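Local coordinates for protein beta-glucuronidase (uncultured Clostridium sp., PDB 6U7J) that hydrolyses beta-D-glucuronides to release glucuronic acid and, as a gut microbial enzyme, probably reactivates estrogens from their glucuronide conjugates, at residues G26-K31 / N137-A142; K43-P48 / V106-G111; T115-K118 / P123-A126. All coordinates share one frame; numbering follows the deposited sequence.

Contact 1. Residues G26-K31 / N137-A142; sequences GIWKFK and NRLTVA
The indole NE1 of Trp28 is taken up by a hydrogen bond close by in the chain, and the far, carbon-only end of the ring is what reaches Leu139 and Val141. CH2 of Trp28 meets the CD2 methyl of Leu139 at 3.7 Å, and the next ring atom, CZ3, meets the CG2 methyl of Val141 at 4.0 Å. Both methyls approach obliquely, neither squarely over the ring nor in its plane. They lie 4.7 Å apart, Leu139 CD2 to Val141 CG2, like two pegs at the far corner of the indole.

The tryptophan needs its full length to get there. The backbones are far apart, 10.3 Å from Trp28 CA to Val141 CA, because strand 76-85 pairs with both strand 20-32 and strand 135-144 and so lies between them in the sheet. Trp28 throws its CG anti to its own carbonyl carbon (chi1 -64°), and the bicyclic ring spans the remaining distance, touching Tyr79 and Arg81 of the intervening strand on the way. Leu139, with CG anti to the backbone N (chi1 175°), offers one branch to the indole. Ile107 of strand 104-109 backs both aliphatic residues.

Thr140, between them, points away from Trp28. There Glu80 OE1 takes a hydrogen bond from Thr140 OG1 and a salt bridge from Arg138 NH1, so charge and hydroxyl gather apart from the indole.

Nothing polar passes between the two segments. In this buried corner of the sugar-binding domain, the direct contact between these second-neighbour strands rests on apolar packing, while the bond at its nitrogen probably helps hold the indole's orientation.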
ATOM      1  N   GLY B  26       6.890  25.794  22.219  1.00 33.75           N
ATOM      2  CA  GLY B  26       6.831  24.746  23.214  1.00 32.05           C
ATOM      3  C   GLY B  26       5.422  24.200  23.393  1.00 34.49           C
ATOM      4  O   GLY B  26       4.614  24.157  22.462  1.00 31.61           O
ATOM      5  N   ILE B  27       5.122  23.780  24.616  1.00 32.72           N
ATOM      6  CA  ILE B  27       3.851  23.141  24.928  1.00 28.12           C
ATOM      7  C   ILE B  27       3.005  24.141  25.708  1.00 32.50           C
ATOM      8  O   ILE B  27       3.454  24.676  26.728  1.00 28.69           O
ATOM      9  CB  ILE B  27       4.065  21.848  25.728  1.00 31.27           C
ATOM     10  CG1 ILE B  27       5.047  20.923  25.001  1.00 35.03           C
ATOM     11  CG2 ILE B  27       2.759  21.175  25.986  1.00 34.28           C
ATOM     12  CD1 ILE B  27       4.677  20.621  23.575  1.00 30.14           C
ATOM     13  N   TRP B  28       1.797  24.416  25.218  1.00 29.89           N
ATOM     14  CA  TRP B  28       0.828  25.271  25.891  1.00 26.12           C
ATOM     15  C   TRP B  28      -0.289  24.423  26.486  1.00 31.50           C
ATOM     16  O   TRP B  28      -0.458  23.248  26.145  1.00 31.66           O
ATOM     17  CB  TRP B  28       0.201  26.279  24.918  1.00 29.25           C
ATOM     18  CG  TRP B  28       1.121  27.293  24.297  1.00 29.53           C
ATOM     19  CD1 TRP B  28       2.382  27.088  23.816  1.00 29.81           C
ATOM     20  CD2 TRP B  28       0.821  28.678  24.076  1.00 27.19           C
ATOM     21  NE1 TRP B  28       2.888  28.271  23.305  1.00 30.85           N
ATOM     22  CE2 TRP B  28       1.946  29.256  23.452  1.00 26.84           C
ATOM     23  CE3 TRP B  28      -0.295  29.481  24.345  1.00 26.21           C
ATOM     24  CZ2 TRP B  28       1.995  30.604  23.101  1.00 29.49           C
ATOM     25  CZ3 TRP B  28      -0.249  30.811  23.992  1.00 33.55           C
ATOM     26  CH2 TRP B  28       0.891  31.363  23.371  1.00 31.62           C
ATOM     27  N   LYS B  29      -1.092  25.045  27.346  1.00 28.31           N
ATOM     28  CA  LYS B  29      -2.322  24.420  27.815  1.00 30.90           C
ATOM     29  C   LYS B  29      -3.461  24.797  26.878  1.00 32.40           C
ATOM     30  O   LYS B  29      -3.443  25.859  26.253  1.00 30.53           O
ATOM     31  CB  LYS B  29      -2.649  24.837  29.250  1.00 30.16           C
ATOM     32  CG  LYS B  29      -1.582  24.430  30.260  1.00 31.21           C
ATOM     33  CD  LYS B  29      -1.396  22.915  30.212  1.00 41.93           C
ATOM     34  CE  LYS B  29      -0.294  22.416  31.144  1.00 41.16           C
ATOM     35  NZ  LYS B  29      -0.361  20.925  31.325  1.00 46.57           N
ATOM     36  N   PHE B  30      -4.464  23.923  26.802  1.00 30.30           N
ATOM     37  CA  PHE B  30      -5.445  24.007  25.731  1.00 29.90           C
ATOM     38  C   PHE B  30      -6.764  23.405  26.181  1.00 31.79           C
ATOM     39  O   PHE B  30      -6.794  22.381  26.865  1.00 31.82           O
ATOM     40  CB  PHE B  30      -4.904  23.279  24.492  1.00 28.53           C
ATOM     41  CG  PHE B  30      -5.859  23.181  23.331  1.00 28.69           C
ATOM     42  CD1 PHE B  30      -6.889  22.240  23.321  1.00 23.66           C
ATOM     43  CD2 PHE B  30      -5.651  23.967  22.193  1.00 28.40           C
ATOM     44  CE1 PHE B  30      -7.737  22.131  22.223  1.00 29.48           C
ATOM     45  CE2 PHE B  30      -6.483  23.853  21.091  1.00 27.31           C
ATOM     46  CZ  PHE B  30      -7.529  22.933  21.100  1.00 29.81           C
ATOM     47  N   LYS B  31      -7.851  24.024  25.736  1.00 31.08           N
ATOM     48  CA  LYS B  31      -9.193  23.543  25.989  1.00 33.11           C
ATOM     49  C   LYS B  31     -10.087  24.063  24.876  1.00 34.84           C
ATOM     50  O   LYS B  31      -9.920  25.200  24.425  1.00 33.29           O
ATOM     51  CB  LYS B  31      -9.704  24.026  27.357  1.00 36.05           C
ATOM     52  CG  LYS B  31     -11.069  23.494  27.728  1.00 45.13           C
ATOM     53  CD  LYS B  31     -11.321  23.582  29.239  1.00 44.64           C
ATOM     54  CE  LYS B  31     -11.497  25.002  29.691  1.00 37.11           C
ATOM     55  NZ  LYS B  31     -11.935  25.041  31.124  1.00 47.30           N
ATOM     56  N   ASN B 137       4.086  36.410  33.582  1.00 31.11           N
ATOM     57  CA  ASN B 137       2.839  36.883  32.990  1.00 32.71           C
ATOM     58  C   ASN B 137       2.037  35.682  32.480  1.00 37.94           C
ATOM     59  O   ASN B 137       2.586  34.604  32.234  1.00 33.11           O
ATOM     60  CB  ASN B 137       3.100  37.867  31.833  1.00 33.19           C
ATOM     61  CG  ASN B 137       3.709  39.189  32.306  1.00 39.45           C
ATOM     62  OD1 ASN B 137       3.014  40.199  32.406  1.00 37.56           O
ATOM     63  ND2 ASN B 137       5.004  39.178  32.611  1.00 33.81           N
ATOM     64  N   ARG B 138       0.729  35.873  32.316  1.00 33.47           N
ATOM     65  CA  ARG B 138      -0.148  34.836  31.789  1.00 34.08           C
ATOM     66  C   ARG B 138      -0.677  35.284  30.439  1.00 34.14           C
ATOM     67  O   ARG B 138      -1.202  36.396  30.312  1.00 34.71           O
ATOM     68  CB  ARG B 138      -1.315  34.535  32.737  1.00 36.18           C
ATOM     69  CG  ARG B 138      -2.260  33.447  32.224  1.00 36.34           C
ATOM     70  CD  ARG B 138      -3.153  32.857  33.338  1.00 38.71           C
ATOM     71  NE  ARG B 138      -3.993  33.875  33.954  1.00 36.47           N
ATOM     72  CZ  ARG B 138      -5.159  34.275  33.460  1.00 40.47           C
ATOM     73  NH1 ARG B 138      -5.633  33.724  32.351  1.00 39.79           N
ATOM     74  NH2 ARG B 138      -5.847  35.228  34.068  1.00 38.87           N
ATOM     75  N   LEU B 139      -0.535  34.418  29.439  1.00 31.06           N
ATOM     76  CA  LEU B 139      -0.937  34.712  28.071  1.00 33.29           C
ATOM     77  C   LEU B 139      -2.030  33.728  27.676  1.00 34.62           C
ATOM     78  O   LEU B 139      -1.809  32.510  27.701  1.00 29.40           O
ATOM     79  CB  LEU B 139       0.265  34.626  27.118  1.00 29.94           C
ATOM     80  CG  LEU B 139      -0.047  34.806  25.628  1.00 32.96           C
ATOM     81  CD1 LEU B 139      -0.810  36.107  25.371  1.00 29.24           C
ATOM     82  CD2 LEU B 139       1.228  34.754  24.784  1.00 31.79           C
ATOM     83  N   THR B 140      -3.209  34.254  27.348  1.00 30.43           N
ATOM     84  CA  THR B 140      -4.357  33.451  26.964  1.00 29.04           C
ATOM     85  C   THR B 140      -4.775  33.868  25.566  1.00 33.15           C
ATOM     86  O   THR B 140      -4.935  35.064  25.302  1.00 30.81           O
ATOM     87  CB  THR B 140      -5.530  33.634  27.950  1.00 38.71           C
ATOM     88  OG1 THR B 140      -5.037  33.580  29.302  1.00 36.93           O
ATOM     89  CG2 THR B 140      -6.601  32.539  27.733  1.00 31.81           C
ATOM     90  N   VAL B 141      -4.939  32.888  24.673  1.00 30.56           N
ATOM     91  CA  VAL B 141      -5.258  33.143  23.269  1.00 29.78           C
ATOM     92  C   VAL B 141      -6.498  32.343  22.899  1.00 31.98           C
ATOM     93  O   VAL B 141      -6.457  31.107  22.884  1.00 30.38           O
ATOM     94  CB  VAL B 141      -4.099  32.777  22.335  1.00 32.58           C
ATOM     95  CG1 VAL B 141      -4.521  32.987  20.888  1.00 27.37           C
ATOM     96  CG2 VAL B 141      -2.849  33.592  22.668  1.00 27.54           C
ATOM     97  N   ALA B 142      -7.591  33.034  22.587  1.00 30.54           N
ATOM     98  CA  ALA B 142      -8.763  32.386  22.013  1.00 31.68           C
ATOM     99  C   ALA B 142      -8.583  32.309  20.503  1.00 31.81           C
ATOM    100  O   ALA B 142      -8.217  33.306  19.871  1.00 30.67           O
ATOM    101  CB  ALA B 142     -10.051  33.139  22.347  1.00 28.15           C
TER

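Contact 2. Residues K43-P48 / V106-G111; sequences KWFEKP and VIYLNG
Phe45 carries its CG between the backbone N and the carbonyl carbon (chi1 53°), which turns the ring out of the short 3-10 turn 44-46 toward strand 104-109. Tyr108 swings its own ring to meet it, with CG anti to the carbonyl carbon. The result is an offset stack: centroids 4.2 Å apart and planes only 9° from parallel. The slip between the rings brings Phe45 CB, not the phenyl centre, over the middle of the tyrosine, a CH-pi contact of 3.6 Å from CB to the Tyr108 centroid. The CE2-CZ edge of the tyrosine then lies beneath the phenyl: Tyr108 CE2 is 3.3 Å from Phe45 CG, and Tyr108 OH lies 3.4 Å from Phe45 CD2. The opposite face of the phenyl has Lys43 C near its rim.

Beside the stack the backbones meet. Gly111 CA comes 3.3 Å from Phe45 O in a CA-H...O contact, with 144° at the hydrogen; the same carbonyl oxygen receives a weak hydrogen bond from Arg138 NH2. The turn that offers it is tightened by the bond from Glu46 N to Lys43 O, and Lys43 itself closes helix 38-41 in a Schellman motif.

Asn110 and Gly111 both have positive phi, in the pattern of a type I' turn. Asn110 also ties the corner to the neighbouring strand, through Arg138 N and Asn137 OD1. This is a beta-hairpin with a two-residue Asn-Gly turn, linking strands 104-109 and 112-118, here covered by an aromatic residue from the loop after helix 38-41, within the jelly-roll-like sugar-binding domain of a family 2 glycosyl hydrolase.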
ATOM      1  N   LYS B  43     -16.279  33.688  30.672  1.00 35.84           N
ATOM      2  CA  LYS B  43     -15.129  34.542  30.933  1.00 37.86           C
ATOM      3  C   LYS B  43     -13.948  33.726  31.441  1.00 38.56           C
ATOM      4  O   LYS B  43     -13.326  34.046  32.458  1.00 39.85           O
ATOM      5  CB  LYS B  43     -15.508  35.673  31.894  1.00 42.15           C
ATOM      6  CG  LYS B  43     -16.694  36.466  31.339  1.00 48.80           C
ATOM      7  CD  LYS B  43     -16.660  37.951  31.650  1.00 54.75           C
ATOM      8  CE  LYS B  43     -18.078  38.512  31.661  1.00 55.85           C
ATOM      9  NZ  LYS B  43     -18.113  40.010  31.607  1.00 68.46           N
ATOM     10  N   TRP B  44     -13.628  32.670  30.679  1.00 37.17           N
ATOM     11  CA  TRP B  44     -12.542  31.765  31.031  1.00 36.09           C
ATOM     12  C   TRP B  44     -11.223  32.494  31.159  1.00 36.47           C
ATOM     13  O   TRP B  44     -10.342  32.049  31.903  1.00 36.85           O
ATOM     14  CB  TRP B  44     -12.401  30.664  29.977  1.00 36.67           C
ATOM     15  CG  TRP B  44     -13.370  29.556  30.119  1.00 40.08           C
ATOM     16  CD1 TRP B  44     -14.302  29.395  31.109  1.00 35.76           C
ATOM     17  CD2 TRP B  44     -13.515  28.434  29.240  1.00 38.47           C
ATOM     18  NE1 TRP B  44     -15.032  28.248  30.886  1.00 37.65           N
ATOM     19  CE2 TRP B  44     -14.565  27.638  29.748  1.00 40.38           C
ATOM     20  CE3 TRP B  44     -12.861  28.027  28.073  1.00 36.20           C
ATOM     21  CZ2 TRP B  44     -14.969  26.447  29.128  1.00 37.99           C
ATOM     22  CZ3 TRP B  44     -13.270  26.858  27.454  1.00 34.73           C
ATOM     23  CH2 TRP B  44     -14.312  26.078  27.984  1.00 37.63           C
ATOM     24  N   PHE B  45     -11.067  33.605  30.433  1.00 37.44           N
ATOM     25  CA  PHE B  45      -9.820  34.367  30.443  1.00 42.74           C
ATOM     26  C   PHE B  45      -9.533  35.068  31.774  1.00 40.01           C
ATOM     27  O   PHE B  45      -8.402  35.515  31.990  1.00 36.74           O
ATOM     28  CB  PHE B  45      -9.853  35.406  29.328  1.00 38.80           C
ATOM     29  CG  PHE B  45     -11.075  36.285  29.358  1.00 40.53           C
ATOM     30  CD1 PHE B  45     -11.146  37.373  30.219  1.00 43.32           C
ATOM     31  CD2 PHE B  45     -12.150  36.031  28.520  1.00 38.25           C
ATOM     32  CE1 PHE B  45     -12.261  38.188  30.244  1.00 41.73           C
ATOM     33  CE2 PHE B  45     -13.269  36.840  28.540  1.00 40.47           C
ATOM     34  CZ  PHE B  45     -13.326  37.922  29.404  1.00 44.14           C
ATOM     35  N   GLU B  46     -10.513  35.186  32.670  1.00 42.26           N
ATOM     36  CA  GLU B  46     -10.281  35.930  33.908  1.00 42.38           C
ATOM     37  C   GLU B  46      -9.442  35.168  34.923  1.00 42.60           C
ATOM     38  O   GLU B  46      -9.004  35.765  35.907  1.00 46.38           O
ATOM     39  CB  GLU B  46     -11.608  36.322  34.552  1.00 42.64           C
ATOM     40  CG  GLU B  46     -12.466  37.208  33.678  1.00 47.54           C
ATOM     41  CD  GLU B  46     -13.597  37.855  34.449  1.00 48.72           C
ATOM     42  OE1 GLU B  46     -14.064  37.235  35.424  1.00 47.98           O
ATOM     43  OE2 GLU B  46     -14.013  38.977  34.077  1.00 52.13           O
ATOM     44  N   LYS B  47      -9.204  33.881  34.709  1.00 39.58           N
ATOM     45  CA  LYS B  47      -8.426  33.070  35.632  1.00 44.31           C
ATOM     46  C   LYS B  47      -7.752  31.969  34.828  1.00 43.60           C
ATOM     47  O   LYS B  47      -8.133  31.719  33.679  1.00 41.22           O
ATOM     48  CB  LYS B  47      -9.323  32.500  36.747  1.00 49.17           C
ATOM     49  CG  LYS B  47     -10.280  31.371  36.326  1.00 52.48           C
ATOM     50  CD  LYS B  47     -11.522  31.873  35.553  1.00 52.27           C
ATOM     51  CE  LYS B  47     -12.505  30.715  35.214  1.00 51.93           C
ATOM     52  NZ  LYS B  47     -13.840  31.220  34.732  1.00 61.43           N
ATOM     53  N   PRO B  48      -6.717  31.328  35.378  1.00 40.73           N
ATOM     54  CA  PRO B  48      -6.026  30.267  34.631  1.00 44.26           C
ATOM     55  C   PRO B  48      -6.984  29.195  34.122  1.00 42.42           C
ATOM     56  O   PRO B  48      -7.972  28.853  34.774  1.00 41.43           O
ATOM     57  CB  PRO B  48      -5.039  29.707  35.660  1.00 40.79           C
ATOM     58  CG  PRO B  48      -4.681  30.913  36.490  1.00 40.35           C
ATOM     59  CD  PRO B  48      -5.947  31.749  36.566  1.00 43.42           C
ATOM     60  N   VAL B 106      -8.375  36.380  19.817  1.00 34.79           N
ATOM     61  CA  VAL B 106      -8.533  37.357  20.893  1.00 36.31           C
ATOM     62  C   VAL B 106      -7.419  37.075  21.889  1.00 32.54           C
ATOM     63  O   VAL B 106      -7.342  35.969  22.436  1.00 33.12           O
ATOM     64  CB  VAL B 106      -9.915  37.279  21.568  1.00 34.60           C
ATOM     65  CG1 VAL B 106     -10.117  38.464  22.543  1.00 37.08           C
ATOM     66  CG2 VAL B 106     -11.016  37.287  20.531  1.00 32.00           C
ATOM     67  N   ILE B 107      -6.546  38.055  22.096  1.00 30.60           N
ATOM     68  CA  ILE B 107      -5.349  37.917  22.920  1.00 30.96           C
ATOM     69  C   ILE B 107      -5.614  38.564  24.273  1.00 37.27           C
ATOM     70  O   ILE B 107      -6.002  39.740  24.333  1.00 35.88           O
ATOM     71  CB  ILE B 107      -4.138  38.587  22.249  1.00 27.80           C
ATOM     72  CG1 ILE B 107      -3.947  38.105  20.809  1.00 34.04           C
ATOM     73  CG2 ILE B 107      -2.888  38.422  23.119  1.00 29.90           C
ATOM     74  CD1 ILE B 107      -4.079  36.617  20.608  1.00 33.42           C
ATOM     75  N   TYR B 108      -5.389  37.815  25.356  1.00 31.86           N
ATOM     76  CA  TYR B 108      -5.521  38.324  26.714  1.00 30.16           C
ATOM     77  C   TYR B 108      -4.171  38.246  27.404  1.00 36.08           C
ATOM     78  O   TYR B 108      -3.423  37.279  27.209  1.00 31.44           O
ATOM     79  CB  TYR B 108      -6.550  37.534  27.542  1.00 35.54           C
ATOM     80  CG  TYR B 108      -7.940  37.445  26.937  1.00 36.02           C
ATOM     81  CD1 TYR B 108      -8.249  36.469  25.993  1.00 34.16           C
ATOM     82  CD2 TYR B 108      -8.947  38.330  27.326  1.00 37.84           C
ATOM     83  CE1 TYR B 108      -9.523  36.381  25.453  1.00 36.36           C
ATOM     84  CE2 TYR B 108     -10.214  38.250  26.794  1.00 36.04           C
ATOM     85  CZ  TYR B 108     -10.498  37.268  25.857  1.00 37.48           C
ATOM     86  OH  TYR B 108     -11.760  37.184  25.314  1.00 38.13           O
ATOM     87  N   LEU B 109      -3.855  39.275  28.194  1.00 31.75           N
ATOM     88  CA  LEU B 109      -2.628  39.327  28.975  1.00 36.27           C
ATOM     89  C   LEU B 109      -2.999  39.569  30.428  1.00 36.56           C
ATOM     90  O   LEU B 109      -3.604  40.598  30.752  1.00 36.77           O
ATOM     91  CB  LEU B 109      -1.686  40.423  28.468  1.00 34.07           C
ATOM     92  CG  LEU B 109      -0.460  40.711  29.331  1.00 41.27           C
ATOM     93  CD1 LEU B 109       0.438  39.491  29.390  1.00 38.46           C
ATOM     94  CD2 LEU B 109       0.333  41.932  28.819  1.00 38.86           C
ATOM     95  N   ASN B 110      -2.638  38.626  31.296  1.00 33.80           N
ATOM     96  CA  ASN B 110      -2.974  38.693  32.714  1.00 38.62           C
ATOM     97  C   ASN B 110      -4.473  38.913  32.914  1.00 42.87           C
ATOM     98  O   ASN B 110      -4.906  39.659  33.792  1.00 38.31           O
ATOM     99  CB  ASN B 110      -2.142  39.771  33.411  1.00 38.04           C
ATOM    100  CG  ASN B 110      -0.662  39.456  33.355  1.00 36.29           C
ATOM    101  OD1 ASN B 110      -0.260  38.317  33.585  1.00 37.36           O
ATOM    102  ND2 ASN B 110       0.154  40.445  33.006  1.00 35.01           N
ATOM    103  N   GLY B 111      -5.278  38.249  32.082  1.00 39.55           N
ATOM    104  CA  GLY B 111      -6.718  38.316  32.196  1.00 35.23           C
ATOM    105  C   GLY B 111      -7.376  39.477  31.484  1.00 37.98           C
ATOM    106  O   GLY B 111      -8.604  39.589  31.541  1.00 38.92           O
TER

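Contact 3. Residues T115-K118 / P123-A126; sequences TRHK and PFEA
Strands 115-118 and 124-126 run antiparallel, at 173°, with their axes 8.0 Å apart and no hydrogen bond between them; they meet through side chains. Thr115 lies opposite Ala126 and His117 opposite Phe124, all four with their CB atoms directed toward the opposing strand.

His117, with CG anti to its backbone N (chi1 -171°), lays its imidazole against the phenyl of Phe124. The rings form an offset stack, centroids 4.4 Å apart and planes at 8°. His117 CB stands over the centre of the phenyl, 3.6 Å from the Phe124 centroid, while His117 CD2 reaches back over Phe124 CB at 3.5 Å. At the edge of the same phenyl, Thr115 CG2 is 4.2 Å from Phe124 CE2, and this methyl also touches Ala126 CB.

His117 NE2 is hydrogen-bonded to Glu398 OE2, which probably fixes the imidazole's rotation and keeps it flat on the phenyl. Strand 112-118 pairs with 104-109, whose Ile107 touches both Thr115 and Phe124, and strand 124-127 pairs with 93-98, where Phe98 meets the Phe124 ring. Helix 386-403 of the TIM-barrel domain, carrying Glu398 and Tyr391, receives His117 and Lys118, so the contact reaches the domain boundary.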
ATOM      1  N   THR B 115      -5.623  42.594  22.390  1.00 40.25           N
ATOM      2  CA  THR B 115      -5.790  42.808  20.958  1.00 37.00           C
ATOM      3  C   THR B 115      -6.682  41.722  20.373  1.00 40.59           C
ATOM      4  O   THR B 115      -7.013  40.728  21.026  1.00 35.80           O
ATOM      5  CB  THR B 115      -4.435  42.877  20.222  1.00 40.22           C
ATOM      6  OG1 THR B 115      -4.607  43.554  18.971  1.00 45.81           O
ATOM      7  CG2 THR B 115      -3.865  41.503  19.946  1.00 36.29           C
ATOM      8  N   ARG B 116      -7.093  41.960  19.130  1.00 44.60           N
ATOM      9  CA  ARG B 116      -7.910  41.055  18.341  1.00 39.23           C
ATOM     10  C   ARG B 116      -7.335  41.000  16.939  1.00 43.33           C
ATOM     11  O   ARG B 116      -6.691  41.943  16.476  1.00 42.44           O
ATOM     12  CB  ARG B 116      -9.353  41.518  18.237  1.00 37.05           C
ATOM     13  CG  ARG B 116     -10.170  41.304  19.450  1.00 39.91           C
ATOM     14  CD  ARG B 116     -11.438  42.100  19.318  1.00 40.87           C
ATOM     15  NE  ARG B 116     -12.294  41.938  20.477  1.00 37.44           N
ATOM     16  CZ  ARG B 116     -13.528  41.461  20.416  1.00 46.29           C
ATOM     17  NH1 ARG B 116     -14.046  41.103  19.247  1.00 44.57           N
ATOM     18  NH2 ARG B 116     -14.239  41.346  21.529  1.00 47.39           N
ATOM     19  N   HIS B 117      -7.589  39.893  16.249  1.00 35.14           N
ATOM     20  CA  HIS B 117      -7.182  39.815  14.859  1.00 38.42           C
ATOM     21  C   HIS B 117      -8.159  38.930  14.096  1.00 33.94           C
ATOM     22  O   HIS B 117      -8.725  37.983  14.646  1.00 35.49           O
ATOM     23  CB  HIS B 117      -5.743  39.307  14.735  1.00 34.04           C
ATOM     24  CG  HIS B 117      -5.185  39.410  13.350  1.00 37.12           C
ATOM     25  ND1 HIS B 117      -5.196  38.346  12.464  1.00 30.34           N
ATOM     26  CD2 HIS B 117      -4.611  40.450  12.692  1.00 32.17           C
ATOM     27  CE1 HIS B 117      -4.649  38.729  11.321  1.00 34.34           C
ATOM     28  NE2 HIS B 117      -4.285  39.999  11.432  1.00 38.48           N
ATOM     29  N   LYS B 118      -8.363  39.277  12.827  1.00 32.62           N
ATOM     30  CA  LYS B 118      -9.175  38.515  11.888  1.00 36.32           C
ATOM     31  C   LYS B 118      -8.295  38.158  10.696  1.00 36.07           C
ATOM     32  O   LYS B 118      -7.663  39.036  10.097  1.00 36.92           O
ATOM     33  CB  LYS B 118     -10.402  39.320  11.447  1.00 36.20           C
ATOM     34  CG  LYS B 118     -11.246  38.667  10.356  1.00 35.16           C
ATOM     35  CD  LYS B 118     -12.310  39.654   9.841  1.00 35.26           C
ATOM     36  CE  LYS B 118     -13.081  39.087   8.655  1.00 38.87           C
ATOM     37  NZ  LYS B 118     -13.923  40.113   7.990  1.00 38.71           N
ATOM     38  N   PRO B 123       0.749  38.038  10.072  1.00 29.82           N
ATOM     39  CA  PRO B 123       1.110  38.310  11.466  1.00 31.70           C
ATOM     40  C   PRO B 123       0.384  39.514  12.043  1.00 35.04           C
ATOM     41  O   PRO B 123      -0.179  40.349  11.333  1.00 37.14           O
ATOM     42  CB  PRO B 123       2.614  38.580  11.389  1.00 31.70           C
ATOM     43  CG  PRO B 123       2.803  39.173  10.027  1.00 32.04           C
ATOM     44  CD  PRO B 123       1.825  38.422   9.140  1.00 32.32           C
ATOM     45  N   PHE B 124       0.417  39.596  13.370  1.00 35.75           N
ATOM     46  CA  PHE B 124      -0.055  40.771  14.088  1.00 33.14           C
ATOM     47  C   PHE B 124       0.729  40.880  15.387  1.00 34.94           C
ATOM     48  O   PHE B 124       1.405  39.936  15.808  1.00 31.71           O
ATOM     49  CB  PHE B 124      -1.568  40.721  14.342  1.00 28.64           C
ATOM     50  CG  PHE B 124      -2.028  39.510  15.123  1.00 31.53           C
ATOM     51  CD1 PHE B 124      -2.215  38.281  14.489  1.00 32.24           C
ATOM     52  CD2 PHE B 124      -2.306  39.606  16.477  1.00 33.45           C
ATOM     53  CE1 PHE B 124      -2.657  37.167  15.199  1.00 33.41           C
ATOM     54  CE2 PHE B 124      -2.751  38.494  17.205  1.00 34.39           C
ATOM     55  CZ  PHE B 124      -2.923  37.271  16.564  1.00 32.44           C
ATOM     56  N   GLU B 125       0.668  42.055  16.011  1.00 32.41           N
ATOM     57  CA  GLU B 125       1.440  42.245  17.225  1.00 37.46           C
ATOM     58  C   GLU B 125       0.736  43.236  18.148  1.00 37.88           C
ATOM     59  O   GLU B 125      -0.208  43.930  17.761  1.00 37.41           O
ATOM     60  CB  GLU B 125       2.886  42.679  16.905  1.00 39.11           C
ATOM     61  CG  GLU B 125       3.013  43.946  16.104  1.00 41.26           C
ATOM     62  CD  GLU B 125       4.467  44.334  15.818  1.00 44.24           C
ATOM     63  OE1 GLU B 125       5.352  43.452  15.722  1.00 43.04           O
ATOM     64  OE2 GLU B 125       4.723  45.543  15.700  1.00 45.40           O
ATOM     65  N   ALA B 126       1.198  43.270  19.392  1.00 34.07           N
ATOM     66  CA  ALA B 126       0.660  44.155  20.417  1.00 34.23           C
ATOM     67  C   ALA B 126       1.825  44.719  21.210  1.00 36.66           C
ATOM     68  O   ALA B 126       2.696  43.960  21.645  1.00 36.58           O
ATOM     69  CB  ALA B 126      -0.301  43.418  21.358  1.00 32.49           C
TER

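Overall arrangement
All three contacts belong to the N-terminal sugar-binding domain, on one side of the chain's centre. Contacts 1 and 2 have centres about 10 Å apart and meet along paired strands: 135-144 and 104-109 are antiparallel neighbours, joined by backbone bonds such as Tyr108 N to Thr140 O. Contact 3 is about 16 Å from the centre of each, yet touches contact 2 where strand 104-109 pairs with 112-118. Along the chain, contact 1 closes a long loop that encloses contact 2 and then contact 3, one after the other. Residues far apart in sequence are thus drawn into one strand framework, running from the outer hairpin to the side facing the catalytic barrel domain.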